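Local coordinates for Swi5-dependent recombination DNA repair protein 1 (Schizosaccharomyces pombe, PDB 3VIQ) that partners Swi5 in a complex that activates Rad51-mediated strand exchange, serving DNA recombination repair and meiotic chromosome segregation, at residues Ala56-Phe60 with Phe95-Phe100. Sequence-based numbering, arbitrary orientation.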
loop_
_atom_site.group_PDB
_atom_site.type_symbol
_atom_site.label_atom_id
_atom_site.label_comp_id
_atom_site.label_asym_id
_atom_site.label_seq_id
_atom_site.Cartn_x
_atom_site.Cartn_y
_atom_site.Cartn_z
ATOM N N ALA A 56 -2.800 -11.351 -17.066
ATOM C CA ALA A 56 -3.777 -10.363 -17.556
ATOM C C ALA A 56 -3.912 -10.386 -19.087
ATOM O O ALA A 56 -5.016 -10.308 -19.604
ATOM C CB ALA A 56 -3.436 -8.938 -17.072
ATOM N N GLU A 57 -2.796 -10.481 -19.799
ATOM C CA GLU A 57 -2.805 -10.564 -21.270
ATOM C C GLU A 57 -3.464 -11.849 -21.801
ATOM O O GLU A 57 -4.157 -11.824 -22.837
ATOM C CB GLU A 57 -1.380 -10.456 -21.816
ATOM C CG GLU A 57 -0.870 -9.025 -21.882
ATOM C CD GLU A 57 0.549 -8.941 -22.398
ATOM O OE1 GLU A 57 0.958 -9.841 -23.149
ATOM O OE2 GLU A 57 1.265 -7.982 -22.042
ATOM N N VAL A 58 -3.257 -12.963 -21.101
ATOM C CA VAL A 58 -3.911 -14.221 -21.476
ATOM C C VAL A 58 -5.435 -14.138 -21.260
ATOM O O VAL A 58 -6.189 -14.604 -22.104
ATOM C CB VAL A 58 -3.366 -15.431 -20.680
ATOM C CG1 VAL A 58 -4.062 -16.708 -21.121
ATOM C CG2 VAL A 58 -1.838 -15.571 -20.867
ATOM N N LEU A 59 -5.880 -13.560 -20.135
ATOM C CA LEU A 59 -7.322 -13.506 -19.826
ATOM C C LEU A 59 -8.073 -12.427 -20.624
ATOM O O LEU A 59 -9.195 -12.669 -21.129
ATOM C CB LEU A 59 -7.564 -13.272 -18.341
ATOM C CG LEU A 59 -7.185 -14.435 -17.445
ATOM C CD1 LEU A 59 -6.823 -13.904 -16.039
ATOM C CD2 LEU A 59 -8.291 -15.461 -17.408
ATOM N N PHE A 60 -7.436 -11.259 -20.738
ATOM C CA PHE A 60 -8.027 -10.084 -21.404
ATOM C C PHE A 60 -8.448 -10.387 -22.822
ATOM O O PHE A 60 -9.569 -10.080 -23.192
ATOM C CB PHE A 60 -7.063 -8.876 -21.413
ATOM C CG PHE A 60 -7.502 -7.732 -22.312
ATOM C CD1 PHE A 60 -8.621 -6.976 -21.992
ATOM C CD2 PHE A 60 -6.772 -7.411 -23.467
ATOM C CE1 PHE A 60 -9.031 -5.907 -22.819
ATOM C CE2 PHE A 60 -7.161 -6.359 -24.321
ATOM C CZ PHE A 60 -8.296 -5.606 -24.013
ATOM N N PHE A 95 -13.967 -2.840 -25.001
ATOM C CA PHE A 95 -13.408 -3.240 -23.732
ATOM C C PHE A 95 -11.884 -3.073 -23.759
ATOM O O PHE A 95 -11.198 -3.674 -24.581
ATOM C CB PHE A 95 -13.770 -4.693 -23.478
ATOM C CG PHE A 95 -13.491 -5.154 -22.107
ATOM C CD1 PHE A 95 -14.205 -4.634 -21.033
ATOM C CD2 PHE A 95 -12.566 -6.162 -21.879
ATOM C CE1 PHE A 95 -13.983 -5.094 -19.754
ATOM C CE2 PHE A 95 -12.325 -6.620 -20.605
ATOM C CZ PHE A 95 -13.036 -6.084 -19.529
ATOM N N THR A 96 -11.367 -2.234 -22.869
ATOM C CA THR A 96 -9.939 -1.939 -22.826
ATOM C C THR A 96 -9.260 -2.720 -21.674
ATOM O O THR A 96 -9.933 -3.273 -20.788
ATOM C CB THR A 96 -9.706 -0.426 -22.673
ATOM O OG1 THR A 96 -10.262 0.014 -21.428
ATOM C CG2 THR A 96 -10.365 0.365 -23.832
ATOM N N MET A 97 -7.933 -2.781 -21.715
ATOM C CA MET A 97 -7.164 -3.435 -20.650
ATOM C C MET A 97 -7.451 -2.749 -19.323
ATOM O O MET A 97 -7.475 -3.399 -18.290
ATOM C CB MET A 97 -5.649 -3.434 -20.942
ATOM C CG MET A 97 -4.762 -4.093 -19.837
ATOM S SD MET A 97 -5.204 -5.797 -19.364
ATOM C CE MET A 97 -4.336 -6.726 -20.621
ATOM N N SER A 98 -7.701 -1.444 -19.366
ATOM C CA SER A 98 -7.853 -0.657 -18.151
ATOM C C SER A 98 -9.185 -0.933 -17.482
ATOM O O SER A 98 -9.282 -0.915 -16.271
ATOM C CB SER A 98 -7.691 0.829 -18.485
ATOM O OG SER A 98 -6.443 1.030 -19.142
ATOM N N MET A 99 -10.219 -1.173 -18.284
ATOM C CA MET A 99 -11.509 -1.621 -17.748
ATOM C C MET A 99 -11.331 -3.006 -17.135
ATOM O O MET A 99 -11.881 -3.311 -16.069
ATOM C CB MET A 99 -12.564 -1.674 -18.847
ATOM C CG MET A 99 -13.011 -0.305 -19.359
ATOM S SD MET A 99 -13.831 -0.511 -20.950
ATOM C CE MET A 99 -14.050 1.196 -21.507
ATOM N N PHE A 100 -10.565 -3.835 -17.834
ATOM C CA PHE A 100 -10.236 -5.153 -17.332
ATOM C C PHE A 100 -9.554 -5.042 -15.997
ATOM O O PHE A 100 -9.980 -5.654 -15.032
ATOM C CB PHE A 100 -9.351 -5.907 -18.323
ATOM C CG PHE A 100 -8.856 -7.193 -17.797
ATOM C CD1 PHE A 100 -9.630 -8.329 -17.913
ATOM C CD2 PHE A 100 -7.625 -7.267 -17.146
ATOM C CE1 PHE A 100 -9.185 -9.529 -17.411
ATOM C CE2 PHE A 100 -7.187 -8.435 -16.646
ATOM C CZ PHE A 100 -7.960 -9.583 -16.771
#
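F60 of helix 38-68 is the bump of this contact, and the hollow that takes it is formed by F95, M97, F100 and the backbone turning into helix 97-103. With CG anti to the backbone N (chi1 169°), the ring reaches out from its helix until CE1 lies 3.4 Å from C of T96. One face lies beneath CA of M97, while O of F95 comes up at the ring edge, near its plane, 3.5 Å from CZ. F95 meets F60 rim to rim, neither ring over the other's face, with the planes 25° apart.

M97 shows how a flexible side chain can be shaped to its neighbour: bent at chi2 and chi3, it curls across to the long helix, and its methyl, CE, settles 3.6 Å from CB of F60. Its sulfur approaches the ring obliquely in a Met-aromatic contact, SD standing 4.7 Å from the ring centroid. An alanine in place of F60 would probably open a gap between F95 and M97, depriving the methionine sulfur of its aromatic partner.

The T96 backbone, floor of the hollow, starts helix 97-103. Away from F60 lies its capping box: OG1 of N-cap T96 accepts a weak bond from N of M99, whose sulfur, SD, weakly accepts from N of T96. This helix, part of Sfr1's C-terminal domain, docks on helix 38-68 where the predicted coiled coil ends.

F100 fills the next groove, its ring set against the flank of the long helix: CA of F60 lies over one face, offset toward the rim, CE2 is 3.8 Å from CB of A56, and CZ touches CB of L59. M60 of the Swi5 chain packs on both A56 and F100, bringing the partner subunit to this junction.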